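Local coordinates for botulinum neurotoxin type G (Clostridium botulinum, PDB 3MPP), which attaches the toxin to the nerve-cell surface through its receptor-binding domain, so that the protease light chain can be translocated into the host cytosol, at residues Glu318-Asn327 / Leu337-Asp348; Val302-Leu310 / Tyr347-Tyr355. The protein carries 4 engineered substitutions. All coordinates share one frame; numbering follows the deposited sequence.

Interaction 1 (Glu318-Asn327 / Leu337-Asp348); sequences ESYRVYVLVN and LAPINDDPTFYD
R321 and D348 form the charged link between strand 320-325 and the chain from L337 to D348: R321 NH1 donates to D348 OD2 at 2.8 Å, nearly along the C-O axis, with guanidinium and carboxylate planes 40° apart. CG of R321 stands opposite its own backbone N (chi1 172°), and a bend further out brings the guanidinium to the carboxylate; I340 CD1 lies over one guanidinium face, while NE bonds N311. A second polar group gathers at the hydroxyl and over one face of the buried Y323 ring. The backbone N of N341 donates to Y323 OH at 3.2 Å, and one water joins that hydroxyl to N341 O and D348 OD2. N341 ND2 sits over the ring face near its rim, the amide tilted 37° to the ring; bonds from N341 ND2 to P339 O (3.1 Å) and from D343 N to N341 OD1, the latter an Asx turn, together fix its rotation. Backbone bonds pair R321 with A338 and, at the opposite edge of the strand, V324 with Y347, where V324 N to Y347 O is 2.8 Å. Among apolar contacts, P339 CD makes a CH-pi contact over the Y320 ring, 4.0 Å from its centroid, V322 CG2 meets L337 CD2 at 3.8 Å, and L325 CD1 meets the edge of the F346 ring. D343 forms a second Asx turn, overlapping a type I turn from D343 to F346. Strand 320-325 thus pairs with 332-339 as a beta hairpin and then with 346-353, in the beta-trefoil C-RBD.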
loop_
_atom_site.group_PDB
_atom_site.type_symbol
_atom_site.label_atom_id
_atom_site.label_comp_id
_atom_site.label_asym_id
_atom_site.label_seq_id
_atom_site.Cartn_x
_atom_site.Cartn_y
_atom_site.Cartn_z
ATOM N N GLU A 318 6.139 -29.847 -10.054
ATOM C CA GLU A 318 6.620 -29.179 -11.257
ATOM C C GLU A 318 6.000 -27.794 -11.402
ATOM O O GLU A 318 4.938 -27.501 -10.848
ATOM C CB GLU A 318 6.401 -30.026 -12.522
ATOM C CG GLU A 318 4.957 -30.218 -12.910
ATOM C CD GLU A 318 4.781 -30.960 -14.228
ATOM O OE1 GLU A 318 5.740 -31.053 -15.024
ATOM O OE2 GLU A 318 3.660 -31.447 -14.474
ATOM N N SER A 319 6.697 -26.944 -12.135
ATOM C CA SER A 319 6.249 -25.595 -12.383
ATOM C C SER A 319 5.070 -25.634 -13.339
ATOM O O SER A 319 5.068 -26.402 -14.312
ATOM C CB SER A 319 7.384 -24.771 -12.991
ATOM O OG SER A 319 6.947 -23.462 -13.300
ATOM N N TYR A 320 4.065 -24.819 -13.042
ATOM C CA TYR A 320 2.963 -24.598 -13.964
ATOM C C TYR A 320 3.067 -23.161 -14.425
ATOM O O TYR A 320 3.861 -22.392 -13.899
ATOM C CB TYR A 320 1.614 -24.814 -13.283
ATOM C CG TYR A 320 1.153 -26.253 -13.258
ATOM C CD1 TYR A 320 -0.074 -26.623 -13.799
ATOM C CD2 TYR A 320 1.945 -27.241 -12.692
ATOM C CE1 TYR A 320 -0.505 -27.948 -13.769
ATOM C CE2 TYR A 320 1.530 -28.561 -12.662
ATOM C CZ TYR A 320 0.303 -28.908 -13.204
ATOM O OH TYR A 320 -0.107 -30.221 -13.169
ATOM N N ARG A 321 2.255 -22.795 -15.402
ATOM C CA ARG A 321 2.306 -21.456 -15.951
ATOM C C ARG A 321 0.947 -21.153 -16.512
ATOM O O ARG A 321 0.192 -22.072 -16.850
ATOM C CB ARG A 321 3.358 -21.385 -17.063
ATOM C CG ARG A 321 3.362 -20.064 -17.834
ATOM C CD ARG A 321 4.586 -19.966 -18.730
ATOM N NE ARG A 321 5.800 -19.894 -17.929
ATOM C CZ ARG A 321 7.028 -19.912 -18.434
ATOM N NH1 ARG A 321 7.211 -20.010 -19.751
ATOM N NH2 ARG A 321 8.071 -19.831 -17.620
ATOM N N VAL A 322 0.628 -19.866 -16.601
ATOM C CA VAL A 322 -0.642 -19.436 -17.151
ATOM C C VAL A 322 -0.551 -19.373 -18.671
ATOM O O VAL A 322 0.356 -18.744 -19.208
ATOM C CB VAL A 322 -1.048 -18.049 -16.602
ATOM C CG1 VAL A 322 -2.352 -17.599 -17.232
ATOM C CG2 VAL A 322 -1.166 -18.080 -15.047
ATOM N N TYR A 323 -1.491 -20.027 -19.355
ATOM C CA TYR A 323 -1.550 -19.978 -20.820
ATOM C C TYR A 323 -2.867 -19.423 -21.350
ATOM O O TYR A 323 -3.941 -19.665 -20.792
ATOM C CB TYR A 323 -1.281 -21.353 -21.454
ATOM C CG TYR A 323 0.144 -21.837 -21.299
ATOM C CD1 TYR A 323 1.099 -21.577 -22.270
ATOM C CD2 TYR A 323 0.532 -22.545 -20.167
ATOM C CE1 TYR A 323 2.407 -22.028 -22.132
ATOM C CE2 TYR A 323 1.831 -22.987 -20.010
ATOM C CZ TYR A 323 2.763 -22.729 -20.994
ATOM O OH TYR A 323 4.049 -23.162 -20.810
ATOM N N VAL A 324 -2.769 -18.694 -22.450
ATOM C CA VAL A 324 -3.933 -18.192 -23.144
ATOM C C VAL A 324 -4.237 -19.055 -24.375
ATOM O O VAL A 324 -3.344 -19.343 -25.172
ATOM C CB VAL A 324 -3.701 -16.739 -23.571
ATOM C CG1 VAL A 324 -4.809 -16.272 -24.528
ATOM C CG2 VAL A 324 -3.643 -15.852 -22.337
ATOM N N LEU A 325 -5.493 -19.462 -24.532
ATOM C CA LEU A 325 -5.876 -20.203 -25.728
ATOM C C LEU A 325 -5.929 -19.237 -26.909
ATOM O O LEU A 325 -6.821 -18.407 -26.989
ATOM C CB LEU A 325 -7.223 -20.896 -25.515
ATOM C CG LEU A 325 -7.112 -22.298 -24.910
ATOM C CD1 LEU A 325 -6.616 -22.228 -23.479
ATOM C CD2 LEU A 325 -8.442 -23.045 -24.989
ATOM N N VAL A 326 -4.974 -19.340 -27.824
ATOM C CA VAL A 326 -4.854 -18.345 -28.893
ATOM C C VAL A 326 -5.853 -18.477 -30.036
ATOM O O VAL A 326 -6.151 -17.495 -30.706
ATOM C CB VAL A 326 -3.433 -18.301 -29.489
ATOM C CG1 VAL A 326 -2.489 -17.624 -28.523
ATOM C CG2 VAL A 326 -2.957 -19.693 -29.833
ATOM N N ASN A 327 -6.374 -19.678 -30.250
ATOM C CA ASN A 327 -7.279 -19.917 -31.364
ATOM C C ASN A 327 -8.739 -19.998 -30.937
ATOM O O ASN A 327 -9.534 -20.694 -31.560
ATOM C CB ASN A 327 -6.891 -21.191 -32.125
ATOM C CG ASN A 327 -5.572 -21.048 -32.874
ATOM O OD1 ASN A 327 -4.799 -22.002 -32.983
ATOM N ND2 ASN A 327 -5.309 -19.848 -33.390
ATOM N N LEU A 337 -4.153 -23.445 -17.005
ATOM C CA LEU A 337 -3.058 -23.478 -16.035
ATOM C C LEU A 337 -2.420 -24.844 -16.212
ATOM O O LEU A 337 -3.057 -25.859 -15.912
ATOM C CB LEU A 337 -3.574 -23.268 -14.590
ATOM C CG LEU A 337 -4.507 -22.072 -14.374
ATOM C CD1 LEU A 337 -4.932 -21.900 -12.892
ATOM C CD2 LEU A 337 -3.872 -20.789 -14.917
ATOM N N ALA A 338 -1.193 -24.876 -16.741
ATOM C CA ALA A 338 -0.595 -26.144 -17.208
ATOM C C ALA A 338 0.928 -26.244 -17.041
ATOM O O ALA A 338 1.622 -25.230 -16.918
ATOM C CB ALA A 338 -0.965 -26.362 -18.672
ATOM N N PRO A 339 1.454 -27.477 -17.044
ATOM C CA PRO A 339 2.909 -27.637 -17.118
ATOM C C PRO A 339 3.467 -26.933 -18.353
ATOM O O PRO A 339 2.777 -26.797 -19.372
ATOM C CB PRO A 339 3.101 -29.161 -17.265
ATOM C CG PRO A 339 1.811 -29.771 -16.747
ATOM C CD PRO A 339 0.731 -28.765 -17.054
ATOM N N ILE A 340 4.719 -26.506 -18.261
ATOM C CA ILE A 340 5.397 -25.851 -19.371
ATOM C C ILE A 340 5.322 -26.691 -20.637
ATOM O O ILE A 340 5.501 -27.914 -20.599
ATOM C CB ILE A 340 6.878 -25.578 -19.047
ATOM C CG1 ILE A 340 7.007 -24.903 -17.680
ATOM C CG2 ILE A 340 7.520 -24.734 -20.150
ATOM C CD1 ILE A 340 6.073 -23.716 -17.496
ATOM N N ASN A 341 5.063 -26.030 -21.761
ATOM C CA ASN A 341 4.897 -26.737 -23.032
ATOM C C ASN A 341 5.200 -25.834 -24.223
ATOM O O ASN A 341 5.200 -24.608 -24.084
ATOM C CB ASN A 341 3.449 -27.231 -23.152
ATOM C CG ASN A 341 2.449 -26.077 -23.251
ATOM O OD1 ASN A 341 2.198 -25.564 -24.339
ATOM N ND2 ASN A 341 1.885 -25.660 -22.108
ATOM N N ASP A 342 5.409 -26.451 -25.387
ATOM C CA ASP A 342 5.622 -25.722 -26.640
ATOM C C ASP A 342 4.456 -25.888 -27.617
ATOM O O ASP A 342 4.652 -25.981 -28.829
ATOM C CB ASP A 342 6.897 -26.208 -27.307
ATOM C CG ASP A 342 8.134 -25.820 -26.530
ATOM O OD1 ASP A 342 8.195 -24.667 -26.067
ATOM O OD2 ASP A 342 9.030 -26.669 -26.378
ATOM N N ASP A 343 3.249 -25.951 -27.080
ATOM C CA ASP A 343 2.072 -26.168 -27.908
ATOM C C ASP A 343 1.627 -24.796 -28.408
ATOM O O ASP A 343 1.222 -23.942 -27.624
ATOM C CB ASP A 343 0.985 -26.857 -27.082
ATOM C CG ASP A 343 -0.229 -27.233 -27.901
ATOM O OD1 ASP A 343 -0.516 -26.532 -28.895
ATOM O OD2 ASP A 343 -0.892 -28.237 -27.541
ATOM N N PRO A 344 1.734 -24.566 -29.720
ATOM C CA PRO A 344 1.411 -23.249 -30.292
ATOM C C PRO A 344 -0.079 -22.881 -30.222
ATOM O O PRO A 344 -0.429 -21.758 -30.577
ATOM C CB PRO A 344 1.836 -23.376 -31.770
ATOM C CG PRO A 344 2.287 -24.778 -31.972
ATOM C CD PRO A 344 2.049 -25.579 -30.741
ATOM N N THR A 345 -0.950 -23.789 -29.785
ATOM C CA THR A 345 -2.348 -23.398 -29.596
ATOM C C THR A 345 -2.509 -22.615 -28.287
ATOM O O THR A 345 -3.578 -22.087 -27.989
ATOM C CB THR A 345 -3.299 -24.598 -29.605
ATOM O OG1 THR A 345 -2.945 -25.489 -28.544
ATOM C CG2 THR A 345 -3.242 -25.331 -30.959
ATOM N N PHE A 346 -1.438 -22.549 -27.505
ATOM C CA PHE A 346 -1.455 -21.783 -26.264
ATOM C C PHE A 346 -0.337 -20.749 -26.313
ATOM O O PHE A 346 0.638 -20.922 -27.046
ATOM C CB PHE A 346 -1.263 -22.699 -25.058
ATOM C CG PHE A 346 -2.223 -23.863 -25.013
ATOM C CD1 PHE A 346 -3.574 -23.661 -24.769
ATOM C CD2 PHE A 346 -1.768 -25.157 -25.192
ATOM C CE1 PHE A 346 -4.459 -24.741 -24.723
ATOM C CE2 PHE A 346 -2.643 -26.236 -25.144
ATOM C CZ PHE A 346 -3.989 -26.021 -24.904
ATOM N N TYR A 347 -0.470 -19.686 -25.527
ATOM C CA TYR A 347 0.525 -18.628 -25.517
ATOM C C TYR A 347 0.699 -18.088 -24.101
ATOM O O TYR A 347 -0.291 -17.856 -23.392
ATOM C CB TYR A 347 0.069 -17.516 -26.457
ATOM C CG TYR A 347 1.115 -16.457 -26.761
ATOM C CD1 TYR A 347 2.391 -16.815 -27.168
ATOM C CD2 TYR A 347 0.806 -15.096 -26.679
ATOM C CE1 TYR A 347 3.347 -15.857 -27.474
ATOM C CE2 TYR A 347 1.761 -14.128 -26.990
ATOM C CZ TYR A 347 3.027 -14.519 -27.381
ATOM O OH TYR A 347 3.987 -13.580 -27.683
ATOM N N ASP A 348 1.946 -17.865 -23.690
ATOM C CA ASP A 348 2.210 -17.507 -22.296
ATOM C C ASP A 348 2.799 -16.117 -22.089
ATOM O O ASP A 348 2.975 -15.678 -20.956
ATOM C CB ASP A 348 3.100 -18.551 -21.617
ATOM C CG ASP A 348 4.460 -18.712 -22.311
ATOM O OD1 ASP A 348 4.666 -18.156 -23.408
ATOM O OD2 ASP A 348 5.318 -19.409 -21.756
HETATM O O HOH W 1 6.313 -27.699 -16.074
HETATM O O HOH W 2 2.321 -16.803 -18.445
HETATM O O HOH W 3 5.984 -22.116 -22.759
#

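Interaction 2 (Val302-Leu310 / Tyr347-Tyr355); sequences VREGDYIYL and YDVLQIKKY
I308 and I352 cross at about a right angle, with I308 CD1 against I352 CG1 at 3.5 Å. CG1 of I308 lies between its own backbone N and carbonyl carbon (chi1 70°), leading the chain on to I352. L310 and L350 repeat the perpendicular crossing, L310 CD1 to L350 CD1 at 3.8 Å, and F377 of strand 373-382 touches both leucines. Y309 crosses D348 at a slant, its ring 36° from the plane of the carboxylate whose OD2 is held by R321, with Y309 CE1 3.3 Å from D348 OD2; V349 CG2 also packs on Y309 CE1. The other valine branch, V349 CG1, meets Y307 CD1 at 3.9 Å. At the far end E304, bent at chi2, lays its carboxylate alongside the K353-K354 backbone: OE2 accepts from K354 N at 2.8 Å in a nearly straight bond (171°), on the anti side and somewhat out of the carboxylate plane. K354 turns its own amine to T225 O and K358 O. Next to the E304-K354 bond, G305 N donates to I352 O at 2.8 Å. G305 belongs to the type II turn R303-D306, where a CB would collide with the carbonyl of E304; D306 OD2 takes R303 N from above the carboxylate plane and also bonds Y236 OH. Reciprocal backbone bonds pair I308 with L350. The turn R303-D306 is thereby pinned to strand 350-353 just before the chain enters antiparallel pairing at Y307, within the beta-trefoil subdomain of the receptor-binding domain.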
loop_
_atom_site.group_PDB
_atom_site.type_symbol
_atom_site.label_atom_id
_atom_site.label_comp_id
_atom_site.label_asym_id
_atom_site.label_seq_id
_atom_site.Cartn_x
_atom_site.Cartn_y
_atom_site.Cartn_z
ATOM N N VAL A 302 9.353 -4.993 -11.637
ATOM C CA VAL A 302 8.499 -5.100 -12.818
ATOM C C VAL A 302 7.965 -3.731 -13.198
ATOM O O VAL A 302 7.372 -3.038 -12.375
ATOM C CB VAL A 302 7.289 -6.006 -12.557
ATOM C CG1 VAL A 302 6.574 -6.310 -13.884
ATOM C CG2 VAL A 302 7.738 -7.291 -11.855
ATOM N N ARG A 303 8.151 -3.359 -14.454
ATOM C CA ARG A 303 7.731 -2.054 -14.937
ATOM C C ARG A 303 6.557 -2.145 -15.895
ATOM O O ARG A 303 6.396 -3.130 -16.608
ATOM C CB ARG A 303 8.905 -1.321 -15.583
ATOM C CG ARG A 303 9.821 -0.717 -14.522
ATOM C CD ARG A 303 11.161 -0.244 -15.054
ATOM N NE ARG A 303 11.989 0.148 -13.916
ATOM C CZ ARG A 303 12.809 -0.677 -13.273
ATOM N NH1 ARG A 303 12.943 -1.932 -13.681
ATOM N NH2 ARG A 303 13.501 -0.245 -12.226
ATOM N N GLU A 304 5.734 -1.104 -15.889
ATOM C CA GLU A 304 4.573 -1.045 -16.750
ATOM C C GLU A 304 4.971 -1.396 -18.178
ATOM O O GLU A 304 5.961 -0.881 -18.707
ATOM C CB GLU A 304 3.955 0.354 -16.677
ATOM C CG GLU A 304 2.440 0.371 -16.750
ATOM C CD GLU A 304 1.914 0.475 -18.171
ATOM O OE1 GLU A 304 2.739 0.515 -19.114
ATOM O OE2 GLU A 304 0.674 0.524 -18.340
ATOM N N GLY A 305 4.219 -2.304 -18.789
ATOM C CA GLY A 305 4.478 -2.705 -20.160
ATOM C C GLY A 305 5.476 -3.840 -20.354
ATOM O O GLY A 305 5.642 -4.324 -21.473
ATOM N N ASP A 306 6.154 -4.263 -19.284
ATOM C CA ASP A 306 7.103 -5.385 -19.385
ATOM C C ASP A 306 6.395 -6.618 -19.937
ATOM O O ASP A 306 5.210 -6.815 -19.676
ATOM C CB ASP A 306 7.669 -5.766 -18.011
ATOM C CG ASP A 306 8.855 -4.901 -17.592
ATOM O OD1 ASP A 306 9.266 -4.031 -18.379
ATOM O OD2 ASP A 306 9.366 -5.090 -16.464
ATOM N N TYR A 307 7.142 -7.444 -20.671
ATOM C CA TYR A 307 6.672 -8.754 -21.110
ATOM C C TYR A 307 7.051 -9.831 -20.085
ATOM O O TYR A 307 8.219 -9.957 -19.706
ATOM C CB TYR A 307 7.242 -9.077 -22.486
ATOM C CG TYR A 307 6.676 -8.183 -23.568
ATOM C CD1 TYR A 307 5.473 -8.485 -24.182
ATOM C CD2 TYR A 307 7.342 -7.031 -23.965
ATOM C CE1 TYR A 307 4.947 -7.670 -25.169
ATOM C CE2 TYR A 307 6.824 -6.209 -24.951
ATOM C CZ TYR A 307 5.625 -6.538 -25.548
ATOM O OH TYR A 307 5.097 -5.729 -26.527
ATOM N N ILE A 308 6.062 -10.588 -19.618
ATOM C CA ILE A 308 6.283 -11.467 -18.482
ATOM C C ILE A 308 5.605 -12.804 -18.681
ATOM O O ILE A 308 4.732 -12.947 -19.552
ATOM C CB ILE A 308 5.708 -10.853 -17.175
ATOM C CG1 ILE A 308 4.171 -10.853 -17.240
ATOM C CG2 ILE A 308 6.250 -9.436 -16.973
ATOM C CD1 ILE A 308 3.488 -11.107 -15.943
ATOM N N TYR A 309 6.036 -13.789 -17.898
ATOM C CA TYR A 309 5.249 -15.004 -17.706
ATOM C C TYR A 309 4.727 -15.045 -16.286
ATOM O O TYR A 309 5.363 -14.517 -15.372
ATOM C CB TYR A 309 6.100 -16.268 -17.890
ATOM C CG TYR A 309 6.885 -16.358 -19.159
ATOM C CD1 TYR A 309 6.248 -16.384 -20.392
ATOM C CD2 TYR A 309 8.271 -16.473 -19.130
ATOM C CE1 TYR A 309 6.976 -16.509 -21.574
ATOM C CE2 TYR A 309 9.009 -16.598 -20.313
ATOM C CZ TYR A 309 8.349 -16.609 -21.528
ATOM O OH TYR A 309 9.056 -16.720 -22.708
ATOM N N LEU A 310 3.604 -15.729 -16.087
ATOM C CA LEU A 310 3.134 -15.983 -14.732
ATOM C C LEU A 310 3.323 -17.473 -14.435
ATOM O O LEU A 310 2.572 -18.303 -14.945
ATOM C CB LEU A 310 1.661 -15.562 -14.579
ATOM C CG LEU A 310 1.374 -14.047 -14.563
ATOM C CD1 LEU A 310 -0.137 -13.733 -14.481
ATOM C CD2 LEU A 310 2.106 -13.380 -13.378
ATOM N N TYR A 347 -0.470 -19.686 -25.527
ATOM C CA TYR A 347 0.525 -18.628 -25.517
ATOM C C TYR A 347 0.699 -18.088 -24.101
ATOM O O TYR A 347 -0.291 -17.856 -23.392
ATOM C CB TYR A 347 0.069 -17.516 -26.457
ATOM C CG TYR A 347 1.115 -16.457 -26.761
ATOM C CD1 TYR A 347 2.391 -16.815 -27.168
ATOM C CD2 TYR A 347 0.806 -15.096 -26.679
ATOM C CE1 TYR A 347 3.347 -15.857 -27.474
ATOM C CE2 TYR A 347 1.761 -14.128 -26.990
ATOM C CZ TYR A 347 3.027 -14.519 -27.381
ATOM O OH TYR A 347 3.987 -13.580 -27.683
ATOM N N ASP A 348 1.946 -17.865 -23.690
ATOM C CA ASP A 348 2.210 -17.507 -22.296
ATOM C C ASP A 348 2.799 -16.117 -22.089
ATOM O O ASP A 348 2.975 -15.678 -20.956
ATOM C CB ASP A 348 3.100 -18.551 -21.617
ATOM C CG ASP A 348 4.460 -18.712 -22.311
ATOM O OD1 ASP A 348 4.666 -18.156 -23.408
ATOM O OD2 ASP A 348 5.318 -19.409 -21.756
ATOM N N VAL A 349 3.073 -15.417 -23.176
ATOM C CA VAL A 349 3.660 -14.081 -23.077
ATOM C C VAL A 349 2.596 -13.003 -22.764
ATOM O O VAL A 349 1.688 -12.724 -23.568
ATOM C CB VAL A 349 4.433 -13.726 -24.351
ATOM C CG1 VAL A 349 5.023 -12.330 -24.228
ATOM C CG2 VAL A 349 5.528 -14.786 -24.613
ATOM N N LEU A 350 2.713 -12.422 -21.574
ATOM C CA LEU A 350 1.749 -11.454 -21.077
ATOM C C LEU A 350 2.403 -10.094 -20.870
ATOM O O LEU A 350 3.626 -9.964 -20.901
ATOM C CB LEU A 350 1.199 -11.915 -19.724
ATOM C CG LEU A 350 0.732 -13.363 -19.649
ATOM C CD1 LEU A 350 0.314 -13.718 -18.208
ATOM C CD2 LEU A 350 -0.398 -13.578 -20.651
ATOM N N GLN A 351 1.569 -9.086 -20.630
ATOM C CA GLN A 351 2.050 -7.741 -20.336
ATOM C C GLN A 351 1.263 -7.169 -19.168
ATOM O O GLN A 351 0.027 -7.197 -19.167
ATOM C CB GLN A 351 1.898 -6.835 -21.556
ATOM C CG GLN A 351 2.606 -7.334 -22.798
ATOM C CD GLN A 351 2.145 -6.613 -24.053
ATOM O OE1 GLN A 351 2.142 -5.386 -24.109
ATOM N NE2 GLN A 351 1.752 -7.378 -25.069
ATOM N N ILE A 352 1.978 -6.671 -18.161
ATOM C CA ILE A 352 1.337 -6.045 -17.012
ATOM C C ILE A 352 1.224 -4.550 -17.275
ATOM O O ILE A 352 2.174 -3.905 -17.726
ATOM C CB ILE A 352 2.092 -6.314 -15.694
ATOM C CG1 ILE A 352 2.281 -7.812 -15.477
ATOM C CG2 ILE A 352 1.318 -5.772 -14.509
ATOM C CD1 ILE A 352 2.657 -8.159 -14.044
ATOM N N LYS A 353 0.049 -4.002 -16.999
ATOM C CA LYS A 353 -0.245 -2.637 -17.392
ATOM C C LYS A 353 -0.889 -1.876 -16.232
ATOM O O LYS A 353 -1.327 -2.466 -15.246
ATOM C CB LYS A 353 -1.203 -2.634 -18.587
ATOM C CG LYS A 353 -0.797 -3.495 -19.761
ATOM C CD LYS A 353 0.296 -2.861 -20.606
ATOM C CE LYS A 353 -0.197 -1.644 -21.342
ATOM N NZ LYS A 353 0.677 -1.393 -22.528
ATOM N N LYS A 354 -0.945 -0.559 -16.366
ATOM C CA LYS A 354 -1.727 0.270 -15.455
ATOM C C LYS A 354 -2.452 1.333 -16.279
ATOM O O LYS A 354 -1.967 2.457 -16.438
ATOM C CB LYS A 354 -0.831 0.935 -14.406
ATOM C CG LYS A 354 -1.541 1.161 -13.100
ATOM C CD LYS A 354 -0.852 2.221 -12.256
ATOM C CE LYS A 354 0.520 1.789 -11.813
ATOM N NZ LYS A 354 1.025 2.717 -10.762
ATOM N N TYR A 355 -3.609 0.966 -16.816
ATOM C CA TYR A 355 -4.340 1.832 -17.740
ATOM C C TYR A 355 -5.063 3.016 -17.092
ATOM O O TYR A 355 -5.414 3.985 -17.773
ATOM C CB TYR A 355 -5.373 1.009 -18.521
ATOM C CG TYR A 355 -4.785 0.062 -19.527
ATOM C CD1 TYR A 355 -4.081 0.533 -20.631
ATOM C CD2 TYR A 355 -4.959 -1.304 -19.391
ATOM C CE1 TYR A 355 -3.559 -0.341 -21.560
ATOM C CE2 TYR A 355 -4.450 -2.182 -20.311
ATOM C CZ TYR A 355 -3.757 -1.702 -21.388
ATOM O OH TYR A 355 -3.260 -2.594 -22.284
HETATM O O HOH W 4 6.889 -18.239 -24.801
HETATM O O HOH W 2 2.321 -16.803 -18.445
#

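Interactions 1 and 2 have centres about 15 Å apart and use different ends of strand 346-353, which pairs first with 320-325 and then with 307-312. Along the chain, interaction 1 is nested inside the loop closed by interaction 2. The two meet directly where V322 N lies 3.0 Å from L310 O, a probable hydrogen bond, and where R321 makes a cation-pi contact with Y309, R321 CZ being 3.6 Å from Y309 CG. D348 belongs to both contacts. One water at the junction bonds V322 O, L310 N and D348 O. Both contacts lie away from the probable ganglioside-binding motif that includes W402.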